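Local coordinates for hypothetical protein SO2946 (Shewanella oneidensis, PDB 2A5Z) that is of unknown function but binds magnesium through a jelly-roll domain resembling carbohydrate-binding modules, and so may recognise carbohydrate, at residues C[54-59]-C[86-91]; C[76-81]-C[101-106]; C[49-54]-C[65-70]. All coordinates share one frame; numbering follows the deposited sequence.

Contact 1 of 3, residues C[54-59]-C[86-91]. With MG (magnesium ion), chain F.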
loop_
_atom_site.group_PDB
_atom_site.type_symbol
_atom_site.label_atom_id
_atom_site.label_comp_id
_atom_site.label_asym_id
_atom_site.label_seq_id
_atom_site.Cartn_x
_atom_site.Cartn_y
_atom_site.Cartn_z
ATOM N N ASP C 54 3.952 2.521 10.883
ATOM C CA ASP C 54 4.939 2.238 11.924
ATOM C C ASP C 54 6.388 2.357 11.429
ATOM O O ASP C 54 7.310 1.939 12.117
ATOM C CB ASP C 54 4.696 0.830 12.509
ATOM C CG ASP C 54 5.062 0.719 13.990
ATOM O OD1 ASP C 54 5.643 1.658 14.559
ATOM O OD2 ASP C 54 4.756 -0.324 14.614
ATOM N N PHE C 55 6.579 2.887 10.225
ATOM C CA PHE C 55 7.914 3.245 9.712
ATOM C C PHE C 55 8.945 2.115 9.707
ATOM O O PHE C 55 10.084 2.308 10.115
ATOM C CB PHE C 55 8.436 4.510 10.423
ATOM C CG PHE C 55 7.616 5.724 10.124
ATOM C CD1 PHE C 55 7.953 6.560 9.062
ATOM C CD2 PHE C 55 6.472 6.006 10.872
ATOM C CE1 PHE C 55 7.177 7.680 8.763
ATOM C CE2 PHE C 55 5.686 7.114 10.586
ATOM C CZ PHE C 55 6.035 7.958 9.528
HETATM N N MSE C 56 8.537 0.945 9.216
HETATM C CA MSE C 56 9.439 -0.203 9.090
HETATM C C MSE C 56 9.892 -0.458 7.651
HETATM O O MSE C 56 10.848 -1.199 7.434
HETATM C CB MSE C 56 8.810 -1.474 9.704
HETATM C CG MSE C 56 7.839 -2.236 8.782
HETATM SE SE MSE C 56 6.225 -1.462 8.520
HETATM C CE MSE C 56 5.351 -2.032 9.962
HETATM N N MSE C 57 9.206 0.152 6.679
HETATM C CA MSE C 57 9.490 -0.083 5.258
HETATM C C MSE C 57 10.749 0.651 4.786
HETATM O O MSE C 57 11.094 1.724 5.298
HETATM C CB MSE C 57 8.307 0.326 4.359
HETATM C CG MSE C 57 6.945 -0.296 4.699
HETATM SE SE MSE C 57 5.607 0.285 3.595
HETATM C CE MSE C 57 6.291 -0.246 2.029
ATOM N N HIS C 58 11.434 0.040 3.821
ATOM C CA HIS C 58 12.504 0.679 3.051
ATOM C C HIS C 58 11.914 1.978 2.484
ATOM O O HIS C 58 10.843 1.951 1.868
ATOM C CB HIS C 58 12.920 -0.298 1.942
ATOM C CG HIS C 58 14.067 0.156 1.089
ATOM N ND1 HIS C 58 15.293 0.519 1.608
ATOM C CD2 HIS C 58 14.191 0.238 -0.259
ATOM C CE1 HIS C 58 16.113 0.829 0.617
ATOM N NE2 HIS C 58 15.470 0.661 -0.525
ATOM N N SER C 59 12.570 3.115 2.728
ATOM C CA SER C 59 11.921 4.406 2.445
ATOM C C SER C 59 12.348 5.135 1.169
ATOM O O SER C 59 11.827 6.218 0.882
ATOM C CB SER C 59 11.952 5.347 3.661
ATOM O OG SER C 59 13.273 5.635 4.089
ATOM N N ASN C 86 11.132 -0.710 22.458
ATOM C CA ASN C 86 9.799 -1.062 21.986
ATOM C C ASN C 86 9.368 -0.267 20.757
ATOM O O ASN C 86 8.274 -0.479 20.223
ATOM C CB ASN C 86 8.791 -0.895 23.118
ATOM C CG ASN C 86 8.817 -2.058 24.090
ATOM O OD1 ASN C 86 8.327 -3.144 23.786
ATOM N ND2 ASN C 86 9.395 -1.837 25.262
ATOM N N HIS C 87 10.241 0.633 20.307
ATOM C CA HIS C 87 9.970 1.456 19.140
ATOM C C HIS C 87 10.384 0.724 17.863
ATOM O O HIS C 87 11.532 0.798 17.429
ATOM C CB HIS C 87 10.643 2.831 19.294
ATOM C CG HIS C 87 10.102 3.617 20.450
ATOM N ND1 HIS C 87 8.907 4.304 20.385
ATOM C CD2 HIS C 87 10.555 3.766 21.718
ATOM C CE1 HIS C 87 8.665 4.873 21.553
ATOM N NE2 HIS C 87 9.648 4.560 22.382
ATOM N N PHE C 88 9.428 -0.002 17.291
ATOM C CA PHE C 88 9.660 -0.860 16.132
ATOM C C PHE C 88 9.514 -0.027 14.870
ATOM O O PHE C 88 8.440 0.482 14.607
ATOM C CB PHE C 88 8.618 -1.984 16.129
ATOM C CG PHE C 88 8.644 -2.859 14.903
ATOM C CD1 PHE C 88 9.629 -3.832 14.742
ATOM C CD2 PHE C 88 7.663 -2.740 13.926
ATOM C CE1 PHE C 88 9.647 -4.651 13.616
ATOM C CE2 PHE C 88 7.672 -3.559 12.792
ATOM C CZ PHE C 88 8.668 -4.515 12.639
ATOM N N GLY C 89 10.588 0.097 14.098
ATOM C CA GLY C 89 10.570 0.870 12.868
ATOM C C GLY C 89 10.624 2.352 13.176
ATOM O O GLY C 89 9.636 2.943 13.565
ATOM N N VAL C 90 11.793 2.951 13.020
ATOM C CA VAL C 90 11.990 4.365 13.330
ATOM C C VAL C 90 12.661 5.025 12.132
ATOM O O VAL C 90 13.661 4.512 11.630
ATOM C CB VAL C 90 12.888 4.556 14.588
ATOM C CG1 VAL C 90 13.196 6.051 14.835
ATOM C CG2 VAL C 90 12.241 3.919 15.832
ATOM N N GLN C 91 12.103 6.150 11.681
ATOM C CA GLN C 91 12.677 6.925 10.587
ATOM C C GLN C 91 13.374 8.177 11.130
ATOM O O GLN C 91 12.701 9.154 11.486
ATOM C CB GLN C 91 11.587 7.313 9.568
ATOM C CG GLN C 91 12.064 8.183 8.407
ATOM C CD GLN C 91 13.069 7.486 7.522
ATOM O OE1 GLN C 91 14.278 7.633 7.704
ATOM N NE2 GLN C 91 12.583 6.709 6.570
HETATM MG MG MG F . 7.628 2.439 14.198
#
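Met56 and Gly89 bring the two backbones to within 4.1 Å, CA to CA, where the loop leaving strand 48-53 passes the corner at which 86-91 changes direction. The motif is a magnesium site on a jelly-roll domain, built largely from main-chain carbonyls. Asp54 holds the ion twice, through its backbone O and through OD1, each 2.2 Å from the magnesium, while the carbonyl oxygens of Phe88 and Gly89 bind it from the other segment. Asp247 completes the shell with its O and OD1. The shared cation lets Asp54 O and Gly89 O sit only 2.9 Å apart. Gly89 makes the corner with a positive phi of 77°, which glycine tolerates easily.

The second carboxylate oxygen of Asp54, OD2, forms a salt bridge with Arg259 of the second subunit. It also lies in the ring plane of Phe88, at the edge, 3.8 Å from CD2, with carboxylate and ring turned 69° apart. In the selenomethionine Met56, CB already lies 3.9 Å from Phe88 CE2, and bends at chi2 and chi3 bring CE back to the same ring atom. Further along, Phe55 runs crosswise to Gln91, its CD1 3.7 Å from Gln91 CB.

Contact 2 of 3, residues C[76-81]-C[101-106]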
loop_
_atom_site.group_PDB
_atom_site.type_symbol
_atom_site.label_atom_id
_atom_site.label_comp_id
_atom_site.label_asym_id
_atom_site.label_seq_id
_atom_site.Cartn_x
_atom_site.Cartn_y
_atom_site.Cartn_z
ATOM N N ILE C 76 15.603 16.301 1.592
ATOM C CA ILE C 76 15.723 15.924 2.997
ATOM C C ILE C 76 16.362 14.535 3.077
ATOM O O ILE C 76 16.093 13.661 2.240
ATOM C CB ILE C 76 14.338 15.924 3.709
ATOM C CG1 ILE C 76 14.483 15.805 5.228
ATOM C CG2 ILE C 76 13.439 14.811 3.157
ATOM C CD1 ILE C 76 14.942 17.090 5.921
ATOM N N SER C 77 17.205 14.336 4.078
ATOM C CA SER C 77 17.944 13.101 4.180
ATOM C C SER C 77 17.240 12.126 5.123
ATOM O O SER C 77 17.324 12.247 6.345
ATOM C CB SER C 77 19.378 13.390 4.621
ATOM O OG SER C 77 20.136 12.209 4.635
ATOM N N LEU C 78 16.516 11.170 4.551
ATOM C CA LEU C 78 15.931 10.112 5.361
ATOM C C LEU C 78 17.026 9.097 5.648
ATOM O O LEU C 78 17.587 8.507 4.727
ATOM C CB LEU C 78 14.729 9.461 4.666
ATOM C CG LEU C 78 13.571 10.349 4.179
ATOM C CD1 LEU C 78 12.454 9.473 3.627
ATOM C CD2 LEU C 78 13.037 11.269 5.276
ATOM N N GLN C 79 17.356 8.936 6.928
ATOM C CA GLN C 79 18.400 8.001 7.357
ATOM C C GLN C 79 17.888 6.563 7.336
ATOM O O GLN C 79 16.706 6.323 7.073
ATOM C CB GLN C 79 18.889 8.368 8.757
ATOM C CG GLN C 79 19.401 9.791 8.878
ATOM C CD GLN C 79 20.679 10.014 8.094
ATOM O OE1 GLN C 79 21.750 9.567 8.499
ATOM N NE2 GLN C 79 20.572 10.710 6.966
ATOM N N ASN C 80 18.776 5.611 7.603
ATOM C CA ASN C 80 18.389 4.206 7.672
ATOM C C ASN C 80 17.355 3.939 8.750
ATOM O O ASN C 80 17.466 4.455 9.861
ATOM C CB ASN C 80 19.599 3.325 7.932
ATOM C CG ASN C 80 20.490 3.205 6.729
ATOM O OD1 ASN C 80 21.659 3.576 6.778
ATOM N ND2 ASN C 80 19.946 2.687 5.638
ATOM N N ILE C 81 16.358 3.129 8.399
ATOM C CA ILE C 81 15.374 2.630 9.360
ATOM C C ILE C 81 16.079 1.833 10.453
ATOM O O ILE C 81 16.999 1.053 10.188
ATOM C CB ILE C 81 14.278 1.761 8.667
ATOM C CG1 ILE C 81 13.549 2.560 7.571
ATOM C CG2 ILE C 81 13.284 1.179 9.693
ATOM C CD1 ILE C 81 12.785 3.801 8.063
ATOM N N ALA C 101 13.880 22.236 3.680
ATOM C CA ALA C 101 13.728 20.795 3.440
ATOM C C ALA C 101 12.938 20.190 4.596
ATOM O O ALA C 101 13.139 20.564 5.763
ATOM C CB ALA C 101 15.079 20.127 3.316
ATOM N N SER C 102 12.031 19.272 4.276
ATOM C CA SER C 102 11.142 18.719 5.291
ATOM C C SER C 102 10.705 17.291 4.986
ATOM O O SER C 102 10.767 16.838 3.840
ATOM C CB SER C 102 9.901 19.604 5.452
ATOM O OG SER C 102 9.115 19.624 4.268
ATOM N N PHE C 103 10.279 16.590 6.031
ATOM C CA PHE C 103 9.553 15.343 5.862
ATOM C C PHE C 103 8.191 15.474 6.521
ATOM O O PHE C 103 8.072 15.971 7.645
ATOM C CB PHE C 103 10.319 14.142 6.420
ATOM C CG PHE C 103 9.546 12.852 6.342
ATOM C CD1 PHE C 103 9.438 12.163 5.139
ATOM C CD2 PHE C 103 8.902 12.342 7.471
ATOM C CE1 PHE C 103 8.705 10.968 5.063
ATOM C CE2 PHE C 103 8.170 11.151 7.407
ATOM C CZ PHE C 103 8.073 10.466 6.207
ATOM N N LEU C 104 7.166 15.030 5.810
ATOM C CA LEU C 104 5.797 15.156 6.285
ATOM C C LEU C 104 5.092 13.808 6.207
ATOM O O LEU C 104 5.029 13.203 5.139
ATOM C CB LEU C 104 5.048 16.216 5.454
ATOM C CG LEU C 104 3.709 16.768 5.967
ATOM C CD1 LEU C 104 3.377 18.136 5.342
ATOM C CD2 LEU C 104 2.594 15.779 5.712
ATOM N N ALA C 105 4.577 13.336 7.341
ATOM C CA ALA C 105 3.679 12.190 7.359
ATOM C C ALA C 105 2.285 12.694 7.706
ATOM O O ALA C 105 2.021 13.103 8.840
ATOM C CB ALA C 105 4.162 11.116 8.366
ATOM N N GLY C 106 1.396 12.704 6.719
ATOM C CA GLY C 106 0.095 13.315 6.922
ATOM C C GLY C 106 -0.993 12.912 5.955
ATOM O O GLY C 106 -0.784 12.070 5.069
#
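Leu78 and Phe103 cross at about a right angle, and a single methyl does the touching: Leu78 CD2 comes within 3.7 Å of Phe103 CD1 and lies close to CG and CB of the same residue, so it sits beside the root of the ring. Phe103 has CG anti to the backbone N (chi1 176°), which slants the ring forward along the strand, toward Gly106, on the side that faces Leu78, where it also touches Ile93, Leu70 and Phe55.

Ile76 covers the start of the same strand with two branches. Its CG1 arm reaches along toward Ala101, so that the terminal CD1 lies 4.0 Å from Ala101 CB and about as close to the carbonyl of that residue. The other branch, CG2, faces the backbone instead and comes 3.4 Å from Ser102 O. Ser102 turns its CB away from this contact, and its OG is taken up by Thr73 OG1 and Gly144 O.

In the jelly-roll, the contact joins the short antiparallel pair 77-78 and 90-94 to strand 102-107 of the large curled sheet. What meets here is methyl against ring, methyl against methyl and methyl against carbonyl, so the fit depends on shape and on exclusion of water, with no polar bond to fix the direction in which Ile76 or Leu78 approaches.

Contact 3 of 3, residues C[49-54]-C[65-70]; sequences FYASYD and ANNISL. With MG (magnesium ion), chain F.
Tyr53 lies across the hairpin 65-70 and touches it along most of its length. At the root, CB meets Ile68 CD1 at 4.0 Å. A chi1 of -178° swings the ring opposite the backbone N and over Ala65, whose CB sits above one face in a CH-pi contact, nearer the ring's margin than its centre: CG, CD1 and CE1 all meet this methyl, CD1 at 3.7 Å. Asn66 ND2 comes up to the CD1 edge, near the ring plane. At the opposite edge, but on the same side of the ring plane as the Ala65 methyl, CD2 and CE2 meet Leu70 CD1, which comes in obliquely, 3.9 Å from CE2; the two side chains run roughly perpendicular. At the tip, OH accepts a hydrogen bond from the backbone N of Met57, which fixes the far end of the ring.

The hairpin is closed by a type I' turn from Ala65 to Ile68, these two residues pairing N to O in both directions. It packs against strand 48-53, an outer strand of the six-stranded sheet of the jelly-roll, so the contact lies between that sheet and the large curled one; the axes of 49-53 and 68-70 come within 8.6 Å, their directions 30° apart.

From the turn, Asn66 ND2 donates to Ser52 O at 2.8 Å, with an N-H...O angle of 158° and the donor in the carbonyl plane. Ser52 O also lies close to the amide plane of Asn66, so the bond holds that amide in a set rotation. Ile68 CD1 rests on the same backbone, 3.6 Å from Ser52 C. Ala51 CB faces Asn66 O at 3.2 Å. Asn67 and Phe49 lie alongside each other, pointing opposite ways, with Asn67 ND2 3.6 Å from Phe49 CE1 while it is hydrogen-bonded to Thr42 O.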
loop_
_atom_site.group_PDB
_atom_site.type_symbol
_atom_site.label_atom_id
_atom_site.label_comp_id
_atom_site.label_asym_id
_atom_site.label_seq_id
_atom_site.Cartn_x
_atom_site.Cartn_y
_atom_site.Cartn_z
ATOM N N PHE C 49 -13.035 6.058 10.515
ATOM C CA PHE C 49 -11.824 5.997 9.720
ATOM C C PHE C 49 -10.630 5.716 10.613
ATOM O O PHE C 49 -10.495 6.323 11.670
ATOM C CB PHE C 49 -11.582 7.289 8.926
ATOM C CG PHE C 49 -10.283 7.283 8.164
ATOM C CD1 PHE C 49 -10.223 6.773 6.871
ATOM C CD2 PHE C 49 -9.110 7.763 8.753
ATOM C CE1 PHE C 49 -9.021 6.748 6.166
ATOM C CE2 PHE C 49 -7.904 7.738 8.060
ATOM C CZ PHE C 49 -7.861 7.228 6.763
ATOM N N TYR C 50 -9.771 4.800 10.169
ATOM C CA TYR C 50 -8.522 4.507 10.853
ATOM C C TYR C 50 -7.371 4.334 9.859
ATOM O O TYR C 50 -7.537 3.692 8.823
ATOM C CB TYR C 50 -8.656 3.239 11.711
ATOM C CG TYR C 50 -7.473 3.053 12.621
ATOM C CD1 TYR C 50 -7.452 3.643 13.887
ATOM C CD2 TYR C 50 -6.356 2.329 12.208
ATOM C CE1 TYR C 50 -6.350 3.498 14.730
ATOM C CE2 TYR C 50 -5.239 2.188 13.044
ATOM C CZ TYR C 50 -5.251 2.776 14.293
ATOM O OH TYR C 50 -4.172 2.635 15.123
ATOM N N ALA C 51 -6.215 4.910 10.184
ATOM C CA ALA C 51 -4.976 4.666 9.444
ATOM C C ALA C 51 -3.777 4.812 10.378
ATOM O O ALA C 51 -3.787 5.643 11.283
ATOM C CB ALA C 51 -4.841 5.619 8.254
ATOM N N SER C 52 -2.757 3.987 10.174
ATOM C CA SER C 52 -1.529 4.103 10.949
ATOM C C SER C 52 -0.343 3.617 10.133
ATOM O O SER C 52 -0.495 2.800 9.225
ATOM C CB SER C 52 -1.637 3.317 12.257
ATOM O OG SER C 52 -1.638 1.930 12.001
ATOM N N TYR C 53 0.833 4.143 10.446
ATOM C CA TYR C 53 2.062 3.651 9.842
ATOM C C TYR C 53 3.185 3.613 10.883
ATOM O O TYR C 53 3.331 4.537 11.674
ATOM C CB TYR C 53 2.441 4.457 8.592
ATOM C CG TYR C 53 3.696 3.928 7.931
ATOM C CD1 TYR C 53 3.779 2.589 7.526
ATOM C CD2 TYR C 53 4.812 4.749 7.750
ATOM C CE1 TYR C 53 4.937 2.087 6.947
ATOM C CE2 TYR C 53 5.971 4.255 7.166
ATOM C CZ TYR C 53 6.017 2.923 6.769
ATOM O OH TYR C 53 7.157 2.429 6.210
ATOM N N ASP C 54 3.952 2.521 10.883
ATOM C CA ASP C 54 4.939 2.238 11.924
ATOM C C ASP C 54 6.388 2.357 11.429
ATOM O O ASP C 54 7.310 1.939 12.117
ATOM C CB ASP C 54 4.696 0.830 12.509
ATOM C CG ASP C 54 5.062 0.719 13.990
ATOM O OD1 ASP C 54 5.643 1.658 14.559
ATOM O OD2 ASP C 54 4.756 -0.324 14.614
ATOM N N ALA C 65 1.834 5.134 2.600
ATOM C CA ALA C 65 1.605 3.818 3.199
ATOM C C ALA C 65 0.346 3.883 4.052
ATOM O O ALA C 65 0.151 4.841 4.788
ATOM C CB ALA C 65 2.807 3.403 4.071
ATOM N N ASN C 66 -0.507 2.870 3.948
ATOM C CA ASN C 66 -1.751 2.789 4.731
ATOM C C ASN C 66 -2.569 4.094 4.752
ATOM O O ASN C 66 -2.987 4.554 5.819
ATOM C CB ASN C 66 -1.457 2.305 6.160
ATOM C CG ASN C 66 -0.584 1.063 6.191
ATOM O OD1 ASN C 66 -0.614 0.251 5.269
ATOM N ND2 ASN C 66 0.204 0.910 7.261
ATOM N N ASN C 67 -2.780 4.671 3.566
ATOM C CA ASN C 67 -3.542 5.931 3.360
ATOM C C ASN C 67 -2.777 7.235 3.637
ATOM O O ASN C 67 -3.253 8.317 3.280
ATOM C CB ASN C 67 -4.871 5.947 4.148
ATOM C CG ASN C 67 -5.838 4.842 3.717
ATOM O OD1 ASN C 67 -5.760 4.330 2.596
ATOM N ND2 ASN C 67 -6.759 4.473 4.616
ATOM N N ILE C 68 -1.609 7.122 4.270
ATOM C CA ILE C 68 -0.864 8.272 4.796
ATOM C C ILE C 68 0.201 8.710 3.804
ATOM O O ILE C 68 0.971 7.878 3.322
ATOM C CB ILE C 68 -0.218 7.941 6.174
ATOM C CG1 ILE C 68 -1.306 7.636 7.211
ATOM C CG2 ILE C 68 0.691 9.088 6.681
ATOM C CD1 ILE C 68 -0.867 6.618 8.260
ATOM N N SER C 69 0.223 10.013 3.505
ATOM C CA SER C 69 1.230 10.615 2.626
ATOM C C SER C 69 2.565 10.684 3.345
ATOM O O SER C 69 2.611 11.035 4.517
ATOM C CB SER C 69 0.818 12.039 2.228
ATOM O OG SER C 69 -0.495 12.066 1.701
ATOM N N LEU C 70 3.646 10.338 2.645
ATOM C CA LEU C 70 4.984 10.378 3.229
ATOM C C LEU C 70 5.847 11.224 2.316
ATOM O O LEU C 70 6.412 10.744 1.339
ATOM C CB LEU C 70 5.550 8.970 3.419
ATOM C CG LEU C 70 4.702 8.023 4.280
ATOM C CD1 LEU C 70 5.168 6.595 4.103
ATOM C CD2 LEU C 70 4.717 8.448 5.761
HETATM MG MG MG F . 7.628 2.439 14.198
#

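In the fold
After helix 31-38 the chain runs through strand 48-53 and then, from Asp54 on, the loop 54-59, so contacts 3 and 1 open almost together and share Asp54. Contact 3 closes first, at hairpin 65-70. Contact 2 opens at 76-81, before contact 1 closes at 86-91, and closes last, at 101-106. Contact 1 therefore crosses both of the others, while contacts 3 and 2 follow in series. Contact 3 ties the edge of the six-stranded sheet to the large curled sheet, contact 2 ties that sheet to the small pair 77-78 and 90-94, and contact 1 joins this pair to the loop after strand 48-53.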